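Exo-beta-1,4-mannosidase (Rhizomucor miehei, PDB 4LYP) probably hydrolyses beta-1,4-linked mannosides from the non-reducing end as a family 5 glycoside hydrolase, and also has transglycosylation activity. Local coordinates at residues A236-Q240 with A265-S269; P332-F338 with F384-W390; L271-D277 with W325-L329; F152-S156 with D412-E416. All coordinates share one frame; numbering follows the deposited sequence.

Contact 1: A236-Q240 with A265-S269; sequences ANEPQ and AGLES. With GAI (guanidine), chain C.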
# COMPACT_ATOMS: atom_id res chain seq x y z
N ALA A 236 -9.11 -0.52 3.03
CA ALA A 236 -8.68 -1.73 2.35
C ALA A 236 -7.92 -1.29 1.12
O ALA A 236 -8.11 -0.22 0.56
CB ALA A 236 -9.86 -2.63 1.90
N ASN A 237 -7.07 -2.20 0.62
CA ASN A 237 -6.37 -1.98 -0.65
C ASN A 237 -7.38 -2.17 -1.82
O ASN A 237 -7.89 -3.28 -2.04
CB ASN A 237 -5.23 -2.99 -0.77
CG ASN A 237 -4.49 -2.82 -2.03
OD1 ASN A 237 -4.06 -1.67 -2.37
ND2 ASN A 237 -4.31 -3.88 -2.78
N GLU A 238 -7.60 -1.08 -2.56
CA GLU A 238 -8.28 -1.11 -3.88
C GLU A 238 -9.70 -1.70 -3.86
O GLU A 238 -9.99 -2.58 -4.65
CB GLU A 238 -7.42 -1.80 -4.91
CG GLU A 238 -6.03 -1.17 -5.06
CD GLU A 238 -5.29 -1.65 -6.25
OE1 GLU A 238 -5.78 -2.56 -7.00
OE2 GLU A 238 -4.19 -1.07 -6.55
N PRO A 239 -10.63 -1.17 -3.05
CA PRO A 239 -12.02 -1.58 -3.28
C PRO A 239 -12.43 -1.34 -4.73
O PRO A 239 -12.07 -0.33 -5.30
CB PRO A 239 -12.82 -0.70 -2.31
CG PRO A 239 -11.84 -0.12 -1.37
CD PRO A 239 -10.51 -0.07 -2.09
N GLN A 240 -13.18 -2.26 -5.34
CA GLN A 240 -13.57 -2.19 -6.75
C GLN A 240 -15.01 -1.70 -6.89
O GLN A 240 -15.96 -2.46 -6.72
CB GLN A 240 -13.36 -3.53 -7.44
CG GLN A 240 -11.91 -4.05 -7.40
CD GLN A 240 -10.99 -3.15 -8.18
OE1 GLN A 240 -11.11 -3.03 -9.41
NE2 GLN A 240 -10.09 -2.43 -7.51
N ALA A 265 -9.33 5.64 2.16
CA ALA A 265 -10.13 4.67 1.47
C ALA A 265 -9.34 3.61 0.72
O ALA A 265 -9.91 2.58 0.36
CB ALA A 265 -11.04 5.38 0.48
N GLY A 266 -8.07 3.84 0.37
CA GLY A 266 -7.25 2.90 -0.42
C GLY A 266 -7.57 2.80 -1.88
O GLY A 266 -7.21 1.77 -2.50
N LEU A 267 -8.23 3.81 -2.46
CA LEU A 267 -8.67 3.70 -3.82
C LEU A 267 -7.55 3.89 -4.85
O LEU A 267 -6.61 4.68 -4.65
CB LEU A 267 -9.71 4.79 -4.12
CG LEU A 267 -10.69 4.49 -5.22
CD1 LEU A 267 -11.75 3.45 -4.77
CD2 LEU A 267 -11.33 5.75 -5.80
N GLU A 268 -7.74 3.21 -5.99
CA GLU A 268 -6.83 3.43 -7.16
C GLU A 268 -7.04 4.79 -7.80
O GLU A 268 -6.12 5.38 -8.37
CB GLU A 268 -7.08 2.39 -8.22
CG GLU A 268 -6.69 0.94 -7.85
CD GLU A 268 -7.50 -0.05 -8.69
OE1 GLU A 268 -6.99 -0.69 -9.60
OE2 GLU A 268 -8.74 -0.17 -8.41
N SER A 269 -8.32 5.26 -7.85
CA SER A 269 -8.69 6.41 -8.65
C SER A 269 -8.37 6.17 -10.13
O SER A 269 -7.86 7.06 -10.82
CB SER A 269 -8.08 7.70 -8.12
OG SER A 269 -8.50 7.93 -6.80
C GAI C . -3.43 -4.09 -8.90
N1 GAI C . -3.04 -2.94 -8.36
N2 GAI C . -4.76 -4.29 -8.92
N3 GAI C . -2.62 -5.00 -9.32
O HOH W 1 -9.61 1.00 -6.02
O HOH W 2 -8.61 -2.61 -10.70

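Contact 2: P332-F338 with F384-W390; sequences PIVMEEF and FSGSNFW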
# COMPACT_ATOMS: atom_id res chain seq x y z
N PRO A 332 -6.26 16.55 0.72
CA PRO A 332 -4.94 16.17 0.12
C PRO A 332 -5.02 14.96 -0.74
O PRO A 332 -5.95 14.14 -0.63
CB PRO A 332 -4.08 15.91 1.38
CG PRO A 332 -4.74 16.63 2.48
CD PRO A 332 -6.22 16.53 2.18
N ILE A 333 -3.96 14.74 -1.53
CA ILE A 333 -3.86 13.50 -2.33
C ILE A 333 -2.45 12.98 -2.25
O ILE A 333 -1.45 13.72 -2.22
CB ILE A 333 -4.26 13.75 -3.81
CG1 ILE A 333 -4.24 12.43 -4.57
CG2 ILE A 333 -3.45 14.87 -4.48
CD1 ILE A 333 -4.99 12.49 -5.88
N VAL A 334 -2.36 11.64 -2.14
CA VAL A 334 -1.09 10.92 -2.16
C VAL A 334 -1.19 9.86 -3.28
O VAL A 334 -2.15 9.11 -3.36
CB VAL A 334 -0.87 10.21 -0.82
CG1 VAL A 334 0.46 9.40 -0.84
CG2 VAL A 334 -0.84 11.19 0.36
N MET A 335 -0.14 9.78 -4.14
CA MET A 335 -0.05 8.66 -5.10
C MET A 335 0.63 7.51 -4.35
O MET A 335 1.89 7.35 -4.35
CB MET A 335 0.71 9.01 -6.37
CG MET A 335 0.77 7.82 -7.29
SD MET A 335 1.22 8.22 -9.02
CE MET A 335 2.85 8.83 -8.83
N GLU A 336 -0.19 6.73 -3.65
CA GLU A 336 0.31 5.79 -2.64
C GLU A 336 0.75 4.45 -3.29
O GLU A 336 1.22 3.59 -2.55
CB GLU A 336 -0.70 5.55 -1.52
CG GLU A 336 -1.85 4.71 -1.97
CD GLU A 336 -2.83 4.34 -0.87
OE1 GLU A 336 -2.60 4.75 0.29
OE2 GLU A 336 -3.80 3.62 -1.19
N GLU A 337 0.57 4.30 -4.60
CA GLU A 337 1.21 3.20 -5.35
C GLU A 337 1.53 3.71 -6.72
O GLU A 337 0.68 4.35 -7.38
CB GLU A 337 0.30 1.99 -5.58
CG GLU A 337 -0.14 1.27 -4.31
CD GLU A 337 -0.77 -0.08 -4.62
OE1 GLU A 337 -0.77 -0.53 -5.78
OE2 GLU A 337 -1.30 -0.73 -3.66
N PHE A 338 2.68 3.29 -7.24
CA PHE A 338 2.99 3.32 -8.68
C PHE A 338 4.22 2.49 -8.88
O PHE A 338 5.02 2.32 -7.93
CB PHE A 338 3.20 4.76 -9.22
CG PHE A 338 4.47 5.40 -8.78
CD1 PHE A 338 4.66 5.94 -7.50
CD2 PHE A 338 5.57 5.40 -9.66
CE1 PHE A 338 5.89 6.45 -7.09
CE2 PHE A 338 6.80 5.94 -9.23
CZ PHE A 338 6.95 6.47 -7.97
N PHE A 384 -0.48 18.49 -4.16
CA PHE A 384 -0.15 17.07 -4.07
C PHE A 384 0.67 16.93 -2.82
O PHE A 384 1.46 17.81 -2.51
CB PHE A 384 0.67 16.58 -5.31
CG PHE A 384 0.16 15.28 -5.90
CD1 PHE A 384 0.64 14.09 -5.37
CD2 PHE A 384 -0.82 15.25 -6.86
CE1 PHE A 384 0.21 12.90 -5.87
CE2 PHE A 384 -1.30 14.06 -7.35
CZ PHE A 384 -0.79 12.87 -6.83
N SER A 385 0.53 15.81 -2.13
CA SER A 385 1.20 15.66 -0.86
C SER A 385 2.37 14.68 -0.84
O SER A 385 3.08 14.66 0.13
CB SER A 385 0.23 15.33 0.27
OG SER A 385 -0.54 16.46 0.65
N GLY A 386 2.56 13.92 -1.90
CA GLY A 386 3.70 12.99 -2.03
C GLY A 386 3.21 11.67 -2.59
O GLY A 386 2.23 11.58 -3.31
N SER A 387 4.01 10.61 -2.31
CA SER A 387 3.83 9.35 -3.01
C SER A 387 4.46 8.21 -2.21
O SER A 387 5.34 8.43 -1.34
CB SER A 387 4.46 9.40 -4.42
OG SER A 387 5.85 9.71 -4.34
N ASN A 388 4.06 6.99 -2.57
CA ASN A 388 4.67 5.77 -2.02
C ASN A 388 4.94 4.87 -3.21
O ASN A 388 4.00 4.27 -3.79
CB ASN A 388 3.78 5.02 -1.02
CG ASN A 388 3.33 5.86 0.13
OD1 ASN A 388 2.52 6.77 -0.03
ND2 ASN A 388 3.85 5.56 1.33
N PHE A 389 6.20 4.74 -3.67
CA PHE A 389 6.49 3.81 -4.76
C PHE A 389 6.18 2.38 -4.31
O PHE A 389 6.26 2.03 -3.12
CB PHE A 389 7.94 3.95 -5.25
CG PHE A 389 8.97 3.54 -4.24
CD1 PHE A 389 9.44 2.22 -4.22
CD2 PHE A 389 9.52 4.41 -3.33
CE1 PHE A 389 10.36 1.77 -3.27
CE2 PHE A 389 10.45 4.01 -2.39
CZ PHE A 389 10.89 2.70 -2.38
N TRP A 390 5.76 1.57 -5.30
CA TRP A 390 5.44 0.15 -5.06
C TRP A 390 6.48 -0.68 -5.80
O TRP A 390 6.48 -0.68 -7.02
CB TRP A 390 4.05 -0.15 -5.58
CG TRP A 390 3.73 -1.61 -5.38
CD1 TRP A 390 4.24 -2.72 -6.08
CD2 TRP A 390 2.93 -2.16 -4.31
NE1 TRP A 390 3.79 -3.88 -5.51
CE2 TRP A 390 3.01 -3.59 -4.40
CE3 TRP A 390 2.16 -1.58 -3.26
CZ2 TRP A 390 2.30 -4.44 -3.53
CZ3 TRP A 390 1.48 -2.43 -2.38
CH2 TRP A 390 1.55 -3.85 -2.53
O HOH W 3 -2.26 17.06 -1.58

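Contact 3: L271-D277 with W325-L329; sequences LDEYDFD and WAAQL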
# COMPACT_ATOMS: atom_id res chain seq x y z
N LEU A 271 -10.63 5.31 -12.48
CA LEU A 271 -11.84 5.43 -13.34
C LEU A 271 -12.14 6.89 -13.60
O LEU A 271 -11.30 7.58 -14.21
CB LEU A 271 -13.00 4.65 -12.66
CG LEU A 271 -12.69 3.14 -12.50
CD1 LEU A 271 -13.85 2.44 -11.78
CD2 LEU A 271 -12.39 2.41 -13.82
N ASP A 272 -13.24 7.40 -13.09
CA ASP A 272 -13.66 8.79 -13.36
C ASP A 272 -13.85 9.53 -12.02
O ASP A 272 -13.65 8.97 -10.93
CB ASP A 272 -14.94 8.77 -14.26
CG ASP A 272 -16.12 8.05 -13.60
OD1 ASP A 272 -16.00 7.49 -12.46
OD2 ASP A 272 -17.17 7.89 -14.27
N GLU A 273 -14.31 10.79 -12.17
CA GLU A 273 -14.50 11.60 -10.94
C GLU A 273 -15.66 11.05 -10.07
O GLU A 273 -15.63 11.15 -8.88
CB GLU A 273 -14.74 13.04 -11.30
CG GLU A 273 -14.40 13.99 -10.07
CD GLU A 273 -14.42 15.51 -10.38
OE1 GLU A 273 -14.85 15.84 -11.51
OE2 GLU A 273 -14.09 16.39 -9.47
N TYR A 274 -16.68 10.43 -10.70
CA TYR A 274 -17.80 9.86 -9.94
C TYR A 274 -17.26 8.78 -9.01
O TYR A 274 -17.60 8.71 -7.84
CB TYR A 274 -18.83 9.20 -10.95
CG TYR A 274 -20.00 8.56 -10.24
CD1 TYR A 274 -21.12 9.34 -9.94
CD2 TYR A 274 -19.97 7.21 -9.81
CE1 TYR A 274 -22.20 8.80 -9.25
CE2 TYR A 274 -21.06 6.68 -9.11
CZ TYR A 274 -22.16 7.49 -8.86
OH TYR A 274 -23.26 6.96 -8.19
N ASP A 275 -16.42 7.88 -9.54
CA ASP A 275 -15.82 6.82 -8.72
C ASP A 275 -14.97 7.44 -7.61
O ASP A 275 -14.98 6.98 -6.45
CB ASP A 275 -14.97 5.94 -9.62
CG ASP A 275 -14.14 4.90 -8.88
OD1 ASP A 275 -14.74 3.92 -8.36
OD2 ASP A 275 -12.91 5.07 -8.89
N PHE A 276 -14.17 8.47 -7.97
CA PHE A 276 -13.35 9.16 -6.96
C PHE A 276 -14.19 9.71 -5.83
O PHE A 276 -13.84 9.55 -4.63
CB PHE A 276 -12.55 10.26 -7.69
CG PHE A 276 -11.58 11.01 -6.82
CD1 PHE A 276 -11.98 12.15 -6.12
CD2 PHE A 276 -10.24 10.57 -6.71
CE1 PHE A 276 -11.04 12.85 -5.37
CE2 PHE A 276 -9.32 11.26 -5.96
CZ PHE A 276 -9.72 12.40 -5.31
N ASP A 277 -15.28 10.40 -6.15
CA ASP A 277 -16.13 11.00 -5.13
C ASP A 277 -16.88 9.96 -4.30
O ASP A 277 -17.13 10.14 -3.12
CB ASP A 277 -17.11 12.02 -5.76
CG ASP A 277 -16.39 13.23 -6.29
OD1 ASP A 277 -15.21 13.47 -5.95
OD2 ASP A 277 -17.03 14.04 -7.00
N TRP A 325 -9.20 16.46 -9.07
CA TRP A 325 -10.30 15.81 -8.38
C TRP A 325 -10.18 16.05 -6.88
O TRP A 325 -11.18 16.27 -6.15
CB TRP A 325 -10.35 14.35 -8.70
CG TRP A 325 -10.61 14.02 -10.13
CD1 TRP A 325 -10.98 14.86 -11.15
CD2 TRP A 325 -10.56 12.70 -10.71
NE1 TRP A 325 -11.08 14.16 -12.31
CE2 TRP A 325 -10.84 12.85 -12.13
CE3 TRP A 325 -10.18 11.45 -10.21
CZ2 TRP A 325 -10.84 11.75 -13.00
CZ3 TRP A 325 -10.22 10.39 -11.11
CH2 TRP A 325 -10.55 10.53 -12.44
N ALA A 326 -8.95 15.89 -6.38
CA ALA A 326 -8.76 16.10 -4.93
C ALA A 326 -9.05 17.56 -4.53
O ALA A 326 -9.65 17.83 -3.49
CB ALA A 326 -7.35 15.71 -4.53
N ALA A 327 -8.61 18.50 -5.39
CA ALA A 327 -8.84 19.91 -5.11
C ALA A 327 -10.34 20.24 -5.03
O ALA A 327 -10.78 21.04 -4.22
CB ALA A 327 -8.11 20.82 -6.10
N GLN A 328 -11.13 19.56 -5.86
CA GLN A 328 -12.59 19.77 -5.88
C GLN A 328 -13.18 19.44 -4.52
O GLN A 328 -14.17 20.07 -4.09
CB GLN A 328 -13.21 18.94 -7.03
CG GLN A 328 -12.93 19.57 -8.38
CD GLN A 328 -13.68 19.09 -9.63
OE1 GLN A 328 -13.02 18.69 -10.58
NE2 GLN A 328 -15.00 19.32 -9.72
N LEU A 329 -12.64 18.41 -3.83
CA LEU A 329 -13.09 18.03 -2.51
C LEU A 329 -12.38 18.76 -1.39
O LEU A 329 -12.66 18.58 -0.22
CB LEU A 329 -12.94 16.53 -2.26
CG LEU A 329 -13.76 15.62 -3.17
CD1 LEU A 329 -13.55 14.16 -2.71
CD2 LEU A 329 -15.27 15.95 -3.12

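Contact 4: F152-S156 with D412-E416; sequences FWQWS and DPPHE. With GAI (guanidine), chain C.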
# COMPACT_ATOMS: atom_id res chain seq x y z
N PHE A 152 -8.92 -5.91 -1.30
CA PHE A 152 -9.84 -6.50 -2.26
C PHE A 152 -9.21 -7.79 -2.81
O PHE A 152 -9.97 -8.75 -3.09
CB PHE A 152 -10.17 -5.51 -3.36
CG PHE A 152 -11.23 -6.05 -4.27
CD1 PHE A 152 -12.58 -5.91 -3.92
CD2 PHE A 152 -10.91 -6.78 -5.44
CE1 PHE A 152 -13.58 -6.45 -4.70
CE2 PHE A 152 -11.93 -7.33 -6.23
CZ PHE A 152 -13.27 -7.15 -5.84
N TRP A 153 -7.92 -7.74 -3.10
CA TRP A 153 -7.26 -8.79 -3.86
C TRP A 153 -6.85 -9.96 -3.01
O TRP A 153 -6.91 -9.98 -1.75
CB TRP A 153 -6.09 -8.20 -4.66
CG TRP A 153 -6.55 -7.12 -5.56
CD1 TRP A 153 -6.29 -5.77 -5.43
CD2 TRP A 153 -7.41 -7.22 -6.71
NE1 TRP A 153 -6.96 -5.04 -6.41
CE2 TRP A 153 -7.65 -5.92 -7.21
CE3 TRP A 153 -8.05 -8.33 -7.35
CZ2 TRP A 153 -8.47 -5.68 -8.30
CZ3 TRP A 153 -8.90 -8.06 -8.41
CH2 TRP A 153 -9.11 -6.76 -8.90
N GLN A 154 -6.34 -10.99 -3.71
CA GLN A 154 -6.18 -12.33 -3.12
C GLN A 154 -4.88 -12.57 -2.41
O GLN A 154 -4.72 -13.61 -1.75
CB GLN A 154 -6.38 -13.40 -4.22
CG GLN A 154 -5.27 -13.51 -5.29
CD GLN A 154 -5.39 -12.52 -6.46
OE1 GLN A 154 -5.91 -11.40 -6.34
NE2 GLN A 154 -4.88 -12.96 -7.62
N TRP A 155 -3.92 -11.64 -2.49
CA TRP A 155 -2.54 -11.91 -2.01
C TRP A 155 -2.38 -11.82 -0.54
O TRP A 155 -1.35 -12.21 0.00
CB TRP A 155 -1.57 -11.06 -2.78
CG TRP A 155 -1.79 -9.57 -2.78
CD1 TRP A 155 -2.39 -8.82 -3.79
CD2 TRP A 155 -1.31 -8.62 -1.76
NE1 TRP A 155 -2.33 -7.49 -3.45
CE2 TRP A 155 -1.66 -7.32 -2.25
CE3 TRP A 155 -0.66 -8.73 -0.54
CZ2 TRP A 155 -1.36 -6.15 -1.55
CZ3 TRP A 155 -0.35 -7.58 0.13
CH2 TRP A 155 -0.69 -6.28 -0.37
N SER A 156 -3.44 -11.38 0.17
CA SER A 156 -3.48 -11.45 1.62
C SER A 156 -4.76 -12.20 2.05
O SER A 156 -5.26 -12.00 3.17
CB SER A 156 -3.40 -10.06 2.25
OG SER A 156 -4.49 -9.27 1.78
N ASP A 412 7.04 -7.72 -4.28
CA ASP A 412 5.99 -8.28 -5.11
C ASP A 412 5.21 -9.32 -4.35
O ASP A 412 5.81 -10.33 -3.92
CB ASP A 412 6.60 -8.88 -6.38
CG ASP A 412 7.48 -7.84 -7.06
OD1 ASP A 412 6.94 -6.89 -7.63
OD2 ASP A 412 8.74 -7.96 -6.97
N PRO A 413 3.91 -9.17 -4.14
CA PRO A 413 3.15 -10.21 -3.42
C PRO A 413 3.06 -11.50 -4.23
O PRO A 413 3.34 -11.52 -5.43
CB PRO A 413 1.76 -9.54 -3.18
CG PRO A 413 1.96 -8.06 -3.42
CD PRO A 413 3.06 -8.00 -4.47
N PRO A 414 2.63 -12.57 -3.55
CA PRO A 414 2.80 -13.93 -4.14
C PRO A 414 1.72 -14.28 -5.18
O PRO A 414 1.70 -15.42 -5.63
CB PRO A 414 2.75 -14.83 -2.96
CG PRO A 414 1.96 -14.09 -1.91
CD PRO A 414 2.38 -12.63 -2.08
N HIS A 415 0.88 -13.33 -5.56
CA HIS A 415 -0.01 -13.50 -6.70
C HIS A 415 0.66 -12.99 -8.01
O HIS A 415 0.03 -13.11 -9.08
CB HIS A 415 -1.35 -12.84 -6.51
CG HIS A 415 -1.26 -11.34 -6.57
ND1 HIS A 415 -0.23 -10.65 -5.95
CD2 HIS A 415 -2.06 -10.43 -7.22
CE1 HIS A 415 -0.41 -9.35 -6.21
NE2 HIS A 415 -1.51 -9.20 -6.97
N GLU A 416 1.88 -12.46 -7.91
CA GLU A 416 2.59 -11.89 -9.04
C GLU A 416 3.96 -12.47 -9.11
O GLU A 416 4.51 -12.96 -8.13
CB GLU A 416 2.73 -10.36 -8.78
CG GLU A 416 1.41 -9.65 -9.10
CD GLU A 416 1.33 -8.22 -8.65
OE1 GLU A 416 2.22 -7.70 -7.93
OE2 GLU A 416 0.37 -7.55 -9.09
C GAI C . -3.43 -4.09 -8.90
N1 GAI C . -3.04 -2.94 -8.36
N2 GAI C . -4.76 -4.29 -8.92
N3 GAI C . -2.62 -5.00 -9.32

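Contact 1: A236-Q240 with A265-S269
E238 and G266 meet through their backbones where two neighbouring parallel strands of the TIM barrel, 230-234 and 262-264, run out into loops. N237-E238-P239 is the Asn-Glu-Pro sequence that in family 5 enzymes bears the general acid/base, consistent with such a role for E238. The tight side is backbone: E238 N donates to G266 O (2.9 Å), and A236 O receives a nearly straight CA-H...O contact (164°) from G266 CA at 3.4 Å, an approach made possible by the absence of a side chain on G266. P239 CD lies 3.7 Å from A265 O, while W246 and F247 of helix 244-257 back the proline ring. Toward the pocket the carboxylates of E238 and E268 stack, their planes 16° apart, with OE1 of E238 3.4 Å from OE1 of E268. Guanidine N2 donates to E238 OE1 (2.8 Å) and N1 to OE2; W153 and H291 bind the same two oxygens. The looser side, next to the partly exposed Q240, is filled by water. One molecule joins P239 O to E268 N and OE2, and another bridges Q240 OE1 and E268 OE1. The Q240 chain bends at chi2, carrying its amide back so that NE2 donates to E238 O (2.9 Å) and, from 45° above the carboxylate plane, to E268 OE2 at 2.8 Å.

Contact 2: P332-F338 with F384-W390
I333 lays CG2 over one face of the F384 ring, 3.7 Å from its centroid, and M335 CB comes to 4.0 Å from F384 CE1; A326 of helix 308-329 backs the isoleucine. F338 CB points away from the other segment, but chi1 72°, with CG between backbone N and carbonyl, brings the ring back to it, CE1 3.7 Å from F389 CB. Behind them run the parallel seventh and eighth strands of the TIM barrel, 333-338 and 386-394, axes 13° apart, F384 lying just before the eighth. M335 pairs with the neighbouring strand through both N and O, donating to G386 O (3.1 Å) and accepting from N388 N (2.8 Å). S385 N to I333 O and W390 N to F338 O extend the pairing, whereas the buried F338 N and G386 N have no partner in the model. At one end a water accepts from I333 N and hydrogen-bonds S385 OG. At the other, the E337 carboxylate lies alongside the W390 indole, planes 36° apart, with OE2 3.5 Å from W390 CZ3. R97 forms a salt bridge to that OE2 and W293 NE1 binds OE1, fixing the glutamate at the strand end where family 5 enzymes carry their nucleophile.

Contact 3: L271-D277 with W325-L329
W325 spreads its indole against the start of helix 273-280, and E273 CG rests over the face of the five-membered ring, 3.8 Å from the centroid. The E273 chain, extended beyond CG, slides past the indole in the opposite direction, its carboxylate nearly parallel to the ring. The carbonyl carbon of D272 sits over the same face, while L271 O approaches the rim near the ring plane, 3.5 Å from W325 CH2. D272 is the N-cap of this helix, its OD1 accepting from D275 N. W325 CB, for its part, lies over the middle of the F276 ring, 3.8 Å from its centroid, and the indole edge turns to the same phenylalanine in an offset edge-to-face pair (planes 61° apart), CE3 standing 3.6 Å from F276 CD2. The two helices belong to the outer layer of the TIM barrel and cross at -49°, their axes 10.7 Å apart at the closest, a gap wide enough for these rings to fill. A326 adds its CB at 4.1 Å from F276 CZ and also touches T288 of the strand beneath. Q328 turns toward E273, but it has two conformers and the spacing of their end groups is doubtful. L329, last of the segment, touches both the ring and an acid through CD1, 3.9 Å from F276 CE1 and 3.7 Å from D277 OD1.

Contact 4: F152-S156 with D412-E416
W155 turns one side of its indole to P413 and H415, which lie side by side over it. CB lies 3.5 Å from H415 ND1 and also touches P413 CB, with P414 CD a little farther off. With chi1 at 56°, CG stands between backbone N and carbonyl, and the ring is turned broadside to the opposite loop. CG and CD2 both meet P413 CB, CD2 at 3.5 Å. CD1 leans to the imidazole, too close for the modelled spacing to be trusted; the five-membered ring as a whole forms an offset stack with H415, centroids 4.3 Å apart and planes at 28°. Farther out P413 CG covers the six-membered ring, 3.8 Å from its centroid, on the same side of the indole as H415. At the tip CZ2 meets W390. The histidine is clamped in turn: E416 CG lies over its other face, and Q154 NE2, held by Y181 OH, sits at its edge, 3.7 Å from H415 CB. P413 to E416 is a type I turn closed by E416 N on P413 O (3.0 Å). Around guanidine, W153 NE1 stands 3.4 Å from N2, while E416 OE2 is 3.9 Å from N3. Loops following the third and eighth barrel strands thus bring aromatic side chains to the pocket, consistent with the sugar-binding cleft at the C-terminal mouth of a family 5 TIM barrel.

In the fold
Contacts 1, 2 and 4 are buried, whereas contact 3 is partly exposed on the outer helical layer. Contact 2 joins two barrel strands through backbone bonds with apolar rings on its outward side, and contact 3 replaces such bonds by ring and chain packing. Contacts 1 and 4 join loops at the barrel mouth: the first is rich in carboxylates and water, the second in stacked rings, and both touch the same guanidine. E337 of contact 2 approaches E238 of contact 1, and W390 reaches P413 and W155 of contact 4. Helix 308-329 leads from contact 3 into strand 333-338 of contact 2; S269 of contact 1 touches F276.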